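Local coordinates for protein amidohydrolase (Brucella melitensis biovar Abortus, PDB 4F0L) that probably acts as a metal-dependent deaminase of the amidohydrolase family, with an iron(III) ion bound in its TIM-barrel-type domain, at residues Glu225-Thr230 with Asp266-Thr271; Ile253-Ser256 with Glu262-Leu265; Trp274-Ala279 with Lys288-Ala293. One frame throughout, in Å; residues are numbered along the deposited sequence.

Interaction 1 (Glu225-Thr230 with Asp266-Thr271)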
loop_
_atom_site.group_PDB
_atom_site.type_symbol
_atom_site.label_atom_id
_atom_site.label_comp_id
_atom_site.label_asym_id
_atom_site.label_seq_id
_atom_site.Cartn_x
_atom_site.Cartn_y
_atom_site.Cartn_z
ATOM N N GLU B 225 -35.132 -18.106 -4.033
ATOM C CA GLU B 225 -34.675 -17.182 -5.050
ATOM C C GLU B 225 -33.261 -17.567 -5.492
ATOM O O GLU B 225 -32.923 -17.459 -6.658
ATOM C CB GLU B 225 -34.685 -15.755 -4.536
ATOM C CG GLU B 225 -36.072 -15.184 -4.222
ATOM C CD GLU B 225 -36.004 -13.980 -3.285
ATOM O OE1 GLU B 225 -34.900 -13.665 -2.741
ATOM O OE2 GLU B 225 -37.058 -13.353 -3.067
ATOM N N LEU B 226 -32.448 -18.022 -4.545
ATOM C CA LEU B 226 -31.101 -18.442 -4.837
ATOM C C LEU B 226 -31.103 -19.613 -5.804
ATOM O O LEU B 226 -30.304 -19.638 -6.761
ATOM C CB LEU B 226 -30.380 -18.798 -3.535
ATOM C CG LEU B 226 -28.914 -19.160 -3.577
ATOM C CD1 LEU B 226 -28.141 -17.975 -4.129
ATOM C CD2 LEU B 226 -28.423 -19.550 -2.192
ATOM N N ASP B 227 -31.999 -20.578 -5.578
ATOM C CA ASP B 227 -32.156 -21.692 -6.516
ATOM C C ASP B 227 -32.488 -21.224 -7.934
ATOM O O ASP B 227 -31.848 -21.660 -8.885
ATOM C CB ASP B 227 -33.246 -22.676 -6.066
ATOM C CG ASP B 227 -32.851 -23.481 -4.846
ATOM O OD1 ASP B 227 -31.637 -23.672 -4.605
ATOM O OD2 ASP B 227 -33.773 -23.937 -4.131
ATOM N N SER B 228 -33.480 -20.355 -8.073
ATOM C CA SER B 228 -33.878 -19.866 -9.393
ATOM C C SER B 228 -32.762 -19.133 -10.124
ATOM O O SER B 228 -32.506 -19.401 -11.285
ATOM C CB SER B 228 -35.043 -18.913 -9.283
ATOM O OG SER B 228 -36.083 -19.537 -8.588
ATOM N N VAL B 229 -32.097 -18.229 -9.423
ATOM C CA VAL B 229 -31.079 -17.378 -10.049
ATOM C C VAL B 229 -29.895 -18.199 -10.524
ATOM O O VAL B 229 -29.407 -17.994 -11.637
ATOM C CB VAL B 229 -30.647 -16.247 -9.088
ATOM C CG1 VAL B 229 -29.446 -15.502 -9.614
ATOM C CG2 VAL B 229 -31.824 -15.306 -8.868
ATOM N N THR B 230 -29.481 -19.169 -9.723
ATOM C CA THR B 230 -28.283 -19.951 -10.032
ATOM C C THR B 230 -28.553 -21.114 -11.020
ATOM O O THR B 230 -27.648 -21.865 -11.379
ATOM C CB THR B 230 -27.602 -20.428 -8.727
ATOM O OG1 THR B 230 -28.505 -21.218 -7.961
ATOM C CG2 THR B 230 -27.221 -19.240 -7.864
ATOM N N ASP B 266 -23.908 -26.389 2.333
ATOM C CA ASP B 266 -24.939 -27.388 2.644
ATOM C C ASP B 266 -26.183 -27.284 1.768
ATOM O O ASP B 266 -26.891 -28.290 1.601
ATOM C CB ASP B 266 -25.406 -27.280 4.103
ATOM C CG ASP B 266 -24.363 -27.759 5.104
ATOM O OD1 ASP B 266 -23.326 -28.319 4.692
ATOM O OD2 ASP B 266 -24.594 -27.598 6.317
ATOM N N HIS B 267 -26.467 -26.107 1.213
ATOM C CA HIS B 267 -27.720 -25.908 0.465
ATOM C C HIS B 267 -27.566 -25.723 -1.015
ATOM O O HIS B 267 -28.559 -25.656 -1.732
ATOM C CB HIS B 267 -28.486 -24.723 1.028
ATOM C CG HIS B 267 -29.061 -24.984 2.385
ATOM N ND1 HIS B 267 -28.357 -24.798 3.514
ATOM C CD2 HIS B 267 -30.306 -25.464 2.769
ATOM C CE1 HIS B 267 -29.120 -25.119 4.569
ATOM N NE2 HIS B 267 -30.309 -25.535 4.113
ATOM N N GLN B 268 -26.338 -25.586 -1.497
ATOM C CA GLN B 268 -26.097 -25.469 -2.927
ATOM C C GLN B 268 -24.983 -26.434 -3.294
ATOM O O GLN B 268 -24.131 -26.772 -2.470
ATOM C CB GLN B 268 -25.713 -24.034 -3.288
ATOM C CG GLN B 268 -26.841 -23.026 -3.152
ATOM C CD GLN B 268 -27.936 -23.221 -4.197
ATOM O OE1 GLN B 268 -27.671 -23.621 -5.337
ATOM N NE2 GLN B 268 -29.178 -22.954 -3.809
ATOM N N ASP B 269 -25.009 -26.890 -4.538
ATOM C CA ASP B 269 -23.924 -27.698 -5.100
ATOM C C ASP B 269 -22.737 -26.793 -5.483
ATOM O O ASP B 269 -22.583 -26.422 -6.655
ATOM C CB ASP B 269 -24.455 -28.443 -6.337
ATOM C CG ASP B 269 -23.474 -29.467 -6.874
ATOM O OD1 ASP B 269 -22.578 -29.909 -6.118
ATOM O OD2 ASP B 269 -23.604 -29.833 -8.065
ATOM N N VAL B 270 -21.914 -26.419 -4.507
ATOM C CA VAL B 270 -20.849 -25.416 -4.739
ATOM C C VAL B 270 -19.685 -26.088 -5.456
ATOM O O VAL B 270 -19.252 -27.145 -5.051
ATOM C CB VAL B 270 -20.396 -24.759 -3.421
ATOM C CG1 VAL B 270 -19.253 -23.751 -3.637
ATOM C CG2 VAL B 270 -21.575 -24.051 -2.758
ATOM N N THR B 271 -19.218 -25.492 -6.546
ATOM C CA THR B 271 -18.081 -26.014 -7.336
ATOM C C THR B 271 -17.186 -24.827 -7.774
ATOM O O THR B 271 -17.392 -23.724 -7.321
ATOM C CB THR B 271 -18.568 -26.753 -8.591
ATOM O OG1 THR B 271 -19.243 -25.815 -9.424
ATOM C CG2 THR B 271 -19.511 -27.888 -8.281
#
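A single side chain, Q268, makes every close contact from the 266-271 side, and its amide meets two consecutive residues of the other segment, L226 and D227, and, one turn on, T230. The one hydrogen bond across the contact runs from Q268 NE2 to D227 OD1, 2.7 Å long with an N-H...O angle of 144°. The amide nitrogen meets OD1 nearly along the C-O axis of the carboxylate, but OD1 sits somewhat out of the amide plane, and the two flat groups are turned 51° against each other. Beside this bond the amide lies against L226: Q268 NE2 is 3.8 Å from L226 CG, while L226 CD2 comes to 3.9 Å from Q268 CG, so the same leucine packs on both the polar end and the aliphatic part of the glutamine. A bend at chi2 (-69°) folds the glutamine chain and turns its amide onto the helix. The other end of the amide, Q268 OE1, stands 3.7 Å from T230 OG1, too long for a hydrogen bond. The threonine hydroxyl is instead given to L226 O at 2.7 Å, an acceptor that also receives T230 N, the two donors arriving from opposite faces of the carbonyl plane. The backbone carbonyl of T230 separately accepts a bond from the R273 side chain. Q268 is the first residue to leave helical geometry after helix 260-267, so the contact ties the start of the loop leading to strand 274-276 to the last turn of helix 223-229. L226 also rests on W263 and L264 of helix 260-267 and on P215 of strand 210-215, with V229 against V213 of that strand.

Interaction 2 (Ile253-Ser256 with Glu262-Leu265)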
loop_
_atom_site.group_PDB
_atom_site.type_symbol
_atom_site.label_atom_id
_atom_site.label_comp_id
_atom_site.label_asym_id
_atom_site.label_seq_id
_atom_site.Cartn_x
_atom_site.Cartn_y
_atom_site.Cartn_z
ATOM N N ILE B 253 -26.064 -17.309 11.982
ATOM C CA ILE B 253 -26.217 -18.309 13.030
ATOM C C ILE B 253 -27.578 -18.171 13.715
ATOM O O ILE B 253 -28.273 -19.172 13.914
ATOM C CB ILE B 253 -25.096 -18.210 14.086
ATOM C CG1 ILE B 253 -23.777 -18.750 13.498
ATOM C CG2 ILE B 253 -25.476 -18.976 15.356
ATOM C CD1 ILE B 253 -22.553 -18.441 14.341
ATOM N N ALA B 254 -27.971 -16.944 14.053
ATOM C CA ALA B 254 -29.262 -16.750 14.728
ATOM C C ALA B 254 -30.423 -17.236 13.846
ATOM O O ALA B 254 -31.393 -17.791 14.340
ATOM C CB ALA B 254 -29.456 -15.289 15.134
ATOM N N TRP B 255 -30.314 -17.038 12.538
ATOM C CA TRP B 255 -31.375 -17.401 11.585
ATOM C C TRP B 255 -31.445 -18.878 11.286
ATOM O O TRP B 255 -32.541 -19.431 11.193
ATOM C CB TRP B 255 -31.200 -16.623 10.284
ATOM C CG TRP B 255 -32.076 -17.107 9.159
ATOM C CD1 TRP B 255 -33.463 -17.085 9.096
ATOM C CD2 TRP B 255 -31.643 -17.677 7.884
ATOM N NE1 TRP B 255 -33.906 -17.589 7.898
ATOM C CE2 TRP B 255 -32.867 -17.960 7.119
ATOM C CE3 TRP B 255 -30.410 -17.964 7.314
ATOM C CZ2 TRP B 255 -32.830 -18.538 5.842
ATOM C CZ3 TRP B 255 -30.386 -18.534 6.034
ATOM C CH2 TRP B 255 -31.560 -18.810 5.317
ATOM N N SER B 256 -30.292 -19.528 11.115
ATOM C CA SER B 256 -30.241 -20.906 10.607
ATOM C C SER B 256 -29.540 -21.922 11.504
ATOM O O SER B 256 -29.656 -23.129 11.257
ATOM C CB SER B 256 -29.505 -20.936 9.273
ATOM O OG SER B 256 -28.129 -20.621 9.463
ATOM N N GLU B 262 -20.732 -22.293 5.475
ATOM C CA GLU B 262 -21.289 -23.588 5.819
ATOM C C GLU B 262 -22.721 -23.742 5.283
ATOM O O GLU B 262 -23.079 -24.752 4.675
ATOM C CB GLU B 262 -21.259 -23.706 7.359
ATOM C CG GLU B 262 -21.857 -24.967 7.920
ATOM C CD GLU B 262 -22.057 -24.930 9.412
ATOM O OE1 GLU B 262 -22.007 -23.852 10.053
ATOM O OE2 GLU B 262 -22.282 -26.024 9.943
ATOM N N TRP B 263 -23.536 -22.724 5.490
ATOM C CA TRP B 263 -24.909 -22.791 5.042
ATOM C C TRP B 263 -24.962 -22.931 3.544
ATOM O O TRP B 263 -25.661 -23.810 3.000
ATOM C CB TRP B 263 -25.643 -21.562 5.510
ATOM C CG TRP B 263 -27.089 -21.670 5.210
ATOM C CD1 TRP B 263 -28.111 -22.071 6.066
ATOM C CD2 TRP B 263 -27.731 -21.428 3.925
ATOM N NE1 TRP B 263 -29.309 -22.078 5.405
ATOM C CE2 TRP B 263 -29.146 -21.712 4.120
ATOM C CE3 TRP B 263 -27.290 -21.023 2.679
ATOM C CZ2 TRP B 263 -30.059 -21.577 3.103
ATOM C CZ3 TRP B 263 -28.223 -20.902 1.657
ATOM C CH2 TRP B 263 -29.574 -21.179 1.866
ATOM N N LEU B 264 -24.169 -22.103 2.853
ATOM C CA LEU B 264 -24.108 -22.160 1.416
ATOM C C LEU B 264 -23.645 -23.552 0.913
ATOM O O LEU B 264 -24.236 -24.117 -0.010
ATOM C CB LEU B 264 -23.202 -21.037 0.886
ATOM C CG LEU B 264 -23.245 -20.792 -0.622
ATOM C CD1 LEU B 264 -24.641 -20.351 -1.034
ATOM C CD2 LEU B 264 -22.205 -19.734 -1.025
ATOM N N LEU B 265 -22.588 -24.098 1.504
ATOM C CA LEU B 265 -22.069 -25.402 1.056
ATOM C C LEU B 265 -23.097 -26.525 1.286
ATOM O O LEU B 265 -23.159 -27.475 0.514
ATOM C CB LEU B 265 -20.757 -25.741 1.754
ATOM C CG LEU B 265 -19.587 -24.795 1.450
ATOM C CD1 LEU B 265 -18.348 -25.231 2.212
ATOM C CD2 LEU B 265 -19.350 -24.761 -0.059
#
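W255 and W263 meet through their indoles, the outer corner of one six-membered ring lying over the other indole. W255 CZ3 sits 3.7 Å above one face of W263, offset toward its rim, with W263 NE1 its nearest atom at 3.8 Å. Next to it, W255 CH2 is 3.8 Å from W263 CZ2. The planes are inclined at 40° and the centroids of the W255 six-membered and W263 five-membered rings lie 5.1 Å apart, so the pair is neither a stack nor an edge-to-face contact. S256 completes the first shell, its CB and OG both 3.7 Å from W263 CD1. Both tryptophans carry CG anti to the backbone N (chi1 169° in W255, -173° in W263), which sends each indole into the space between the helices. S256 OG has its polar partners in C252 O and K258 N. Further out, W263 stacks with H267, whose ND1 bonds to W263 O, and the W255 ring meets F173. The contact thus closes the short connection between helices 246-256 and 260-267, with P223 of helix 223-229 touching both tryptophans and L226 of that helix against W263.

Interaction 3 (Trp274-Ala279 with Lys288-Ala293)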
loop_
_atom_site.group_PDB
_atom_site.type_symbol
_atom_site.label_atom_id
_atom_site.label_comp_id
_atom_site.label_asym_id
_atom_site.label_seq_id
_atom_site.Cartn_x
_atom_site.Cartn_y
_atom_site.Cartn_z
ATOM N N TRP B 274 -18.443 -21.395 -8.759
ATOM C CA TRP B 274 -18.760 -20.410 -7.746
ATOM C C TRP B 274 -17.539 -19.649 -7.335
ATOM O O TRP B 274 -16.449 -20.237 -7.232
ATOM C CB TRP B 274 -19.361 -21.065 -6.514
ATOM C CG TRP B 274 -20.752 -21.626 -6.727
ATOM C CD1 TRP B 274 -21.152 -22.698 -7.544
ATOM C CD2 TRP B 274 -21.984 -21.153 -6.111
ATOM N NE1 TRP B 274 -22.510 -22.893 -7.466
ATOM C CE2 TRP B 274 -23.067 -22.019 -6.622
ATOM C CE3 TRP B 274 -22.295 -20.141 -5.215
ATOM C CZ2 TRP B 274 -24.393 -21.838 -6.246
ATOM C CZ3 TRP B 274 -23.642 -19.963 -4.845
ATOM C CH2 TRP B 274 -24.659 -20.803 -5.337
ATOM N N CYS B 275 -17.737 -18.342 -7.113
ATOM C CA CYS B 275 -16.740 -17.479 -6.509
ATOM C C CYS B 275 -17.370 -16.797 -5.276
ATOM O O CYS B 275 -18.387 -16.097 -5.385
ATOM C CB CYS B 275 -16.231 -16.428 -7.487
ATOM S SG CYS B 275 -14.940 -15.365 -6.776
ATOM N N LEU B 276 -16.803 -17.074 -4.107
ATOM C CA LEU B 276 -17.379 -16.546 -2.873
ATOM C C LEU B 276 -16.544 -15.364 -2.536
ATOM O O LEU B 276 -15.356 -15.498 -2.265
ATOM C CB LEU B 276 -17.333 -17.574 -1.740
ATOM C CG LEU B 276 -17.899 -18.965 -2.006
ATOM C CD1 LEU B 276 -18.013 -19.766 -0.694
ATOM C CD2 LEU B 276 -19.213 -18.894 -2.765
ATOM N N ILE B 277 -17.163 -14.199 -2.578
ATOM C CA ILE B 277 -16.463 -12.929 -2.384
ATOM C C ILE B 277 -16.220 -12.677 -0.878
ATOM O O ILE B 277 -17.124 -12.824 -0.044
ATOM C CB ILE B 277 -17.240 -11.750 -3.015
ATOM C CG1 ILE B 277 -17.634 -12.087 -4.461
ATOM C CG2 ILE B 277 -16.388 -10.466 -2.994
ATOM C CD1 ILE B 277 -16.432 -12.292 -5.384
ATOM N N HIS B 278 -14.983 -12.300 -0.557
ATOM C CA HIS B 278 -14.506 -12.137 0.830
ATOM C C HIS B 278 -14.263 -13.437 1.546
ATOM O O HIS B 278 -13.083 -13.825 1.752
ATOM C CB HIS B 278 -15.379 -11.167 1.653
ATOM C CG HIS B 278 -15.616 -9.853 0.960
ATOM N ND1 HIS B 278 -14.606 -9.052 0.577
ATOM C CD2 HIS B 278 -16.800 -9.233 0.544
ATOM C CE1 HIS B 278 -15.105 -7.962 -0.039
ATOM N NE2 HIS B 278 -16.455 -8.084 -0.077
ATOM N N ALA B 279 -15.340 -14.129 1.943
ATOM C CA ALA B 279 -15.215 -15.367 2.706
ATOM C C ALA B 279 -14.234 -15.127 3.855
ATOM O O ALA B 279 -13.422 -15.990 4.166
ATOM C CB ALA B 279 -14.712 -16.502 1.826
ATOM N N LYS B 288 -11.658 -25.568 4.704
ATOM C CA LYS B 288 -11.325 -26.824 4.033
ATOM C C LYS B 288 -12.403 -27.300 3.069
ATOM O O LYS B 288 -12.088 -27.689 1.946
ATOM C CB LYS B 288 -11.030 -27.919 5.059
ATOM C CG LYS B 288 -9.762 -27.664 5.867
ATOM C CD LYS B 288 -9.610 -28.638 7.042
ATOM C CE LYS B 288 -8.219 -28.487 7.662
ATOM N NZ LYS B 288 -8.126 -28.921 9.082
ATOM N N HIS B 289 -13.666 -27.251 3.502
ATOM C CA HIS B 289 -14.772 -27.716 2.675
ATOM C C HIS B 289 -14.892 -26.828 1.473
ATOM O O HIS B 289 -15.190 -27.306 0.375
ATOM C CB HIS B 289 -16.094 -27.730 3.428
ATOM C CG HIS B 289 -16.174 -28.780 4.522
ATOM N ND1 HIS B 289 -16.790 -28.555 5.708
ATOM C CD2 HIS B 289 -15.708 -30.092 4.569
ATOM C CE1 HIS B 289 -16.725 -29.668 6.483
ATOM N NE2 HIS B 289 -16.074 -30.618 5.783
ATOM N N MET B 290 -14.675 -25.523 1.661
ATOM C CA MET B 290 -14.768 -24.583 0.540
ATOM C C MET B 290 -13.725 -24.935 -0.489
ATOM O O MET B 290 -14.037 -25.053 -1.675
ATOM C CB MET B 290 -14.572 -23.140 1.001
ATOM C CG MET B 290 -14.579 -22.127 -0.146
ATOM S SD MET B 290 -14.287 -20.440 0.370
ATOM C CE MET B 290 -13.960 -19.635 -1.227
ATOM N N ALA B 291 -12.485 -25.097 -0.035
ATOM C CA ALA B 291 -11.399 -25.446 -0.919
ATOM C C ALA B 291 -11.669 -26.783 -1.613
ATOM O O ALA B 291 -11.416 -26.926 -2.806
ATOM C CB ALA B 291 -10.069 -25.484 -0.149
ATOM N N LYS B 292 -12.189 -27.759 -0.882
ATOM C CA LYS B 292 -12.387 -29.107 -1.436
ATOM C C LYS B 292 -13.484 -29.076 -2.482
ATOM O O LYS B 292 -13.419 -29.817 -3.473
ATOM C CB LYS B 292 -12.748 -30.116 -0.340
ATOM N N ALA B 293 -14.498 -28.239 -2.247
ATOM C CA ALA B 293 -15.578 -28.036 -3.221
ATOM C C ALA B 293 -15.081 -27.369 -4.502
ATOM O O ALA B 293 -15.718 -27.507 -5.542
ATOM C CB ALA B 293 -16.682 -27.209 -2.623
#
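M290 carries the whole contact from segment 288-293 of helix 284-293, meeting L276 of the strand and A279 of the loop beyond it. Along the helix, K288 comes first. H289, next in sequence, packs on L265 of helix 260-267, and the i to i+4 bonds from K288 O and H289 O keep the helix regular around M290.

M290 then points inward. Its CG stands anti to the backbone N (chi1 177°), and chi2 (-178°) and chi3 (167°) keep the chain extended, so the thioether is delivered at full length from the helix and meets L276 tip to tip. M290 SD lies 3.9 Å from L276 CD1, while M290 CE lies against L276 CB, at 4.0 Å, and CG, and is also near CD1. The A279 methyl is a looser neighbour, its CB 4.2 Å from M290 SD. All three touching residues are buried, and no hydrogen bond crosses between the segments: the extended methionine side chain bridges the two backbones, whose nearest CA atoms, those of L276 and M290, remain 9.1 Å apart. A291, after M290, touches A320.

On the strand, L276 also packs against I240 and V242 of strand 238-242 and L264 of helix 260-267, whereas C275 points away from the helix and touches L64 of strand 56-66. The L276 side chain is about 8 Å from that of H241, an iron ligand, and about 12 Å from the iron itself, so it touches neither. This is the interior of a beta-alpha-beta unit, strand 274-276, helix 284-293 and strand 296-299, in which the helix covers the outer side of the parallel sheet, as in the TIM-barrel-type domain of amidohydrolases.

How the interactions relate
Interaction 3 is fully buried and purely apolar, whereas interactions 1 and 2 are partly buried and lie farther from the chain centre. The polar bond of interaction 1 involves an exposed aspartate, and interaction 2 relies on aromatic surfaces. Helix 260-267 serves both of these: its end and following loop in interaction 1, its middle in interaction 2. It also links them to interaction 3, L264 CD2 lying 3.6 Å from L276 CD2 and L265 CD1 3.6 Å from H289 CB. The loop after the helix joins in as well, with V270 O 3.5 Å from A293 CB. Polar and aromatic contacts among the outer helices and the loop after 260-267 thus give way to aliphatic and thioether packing on the parallel sheet.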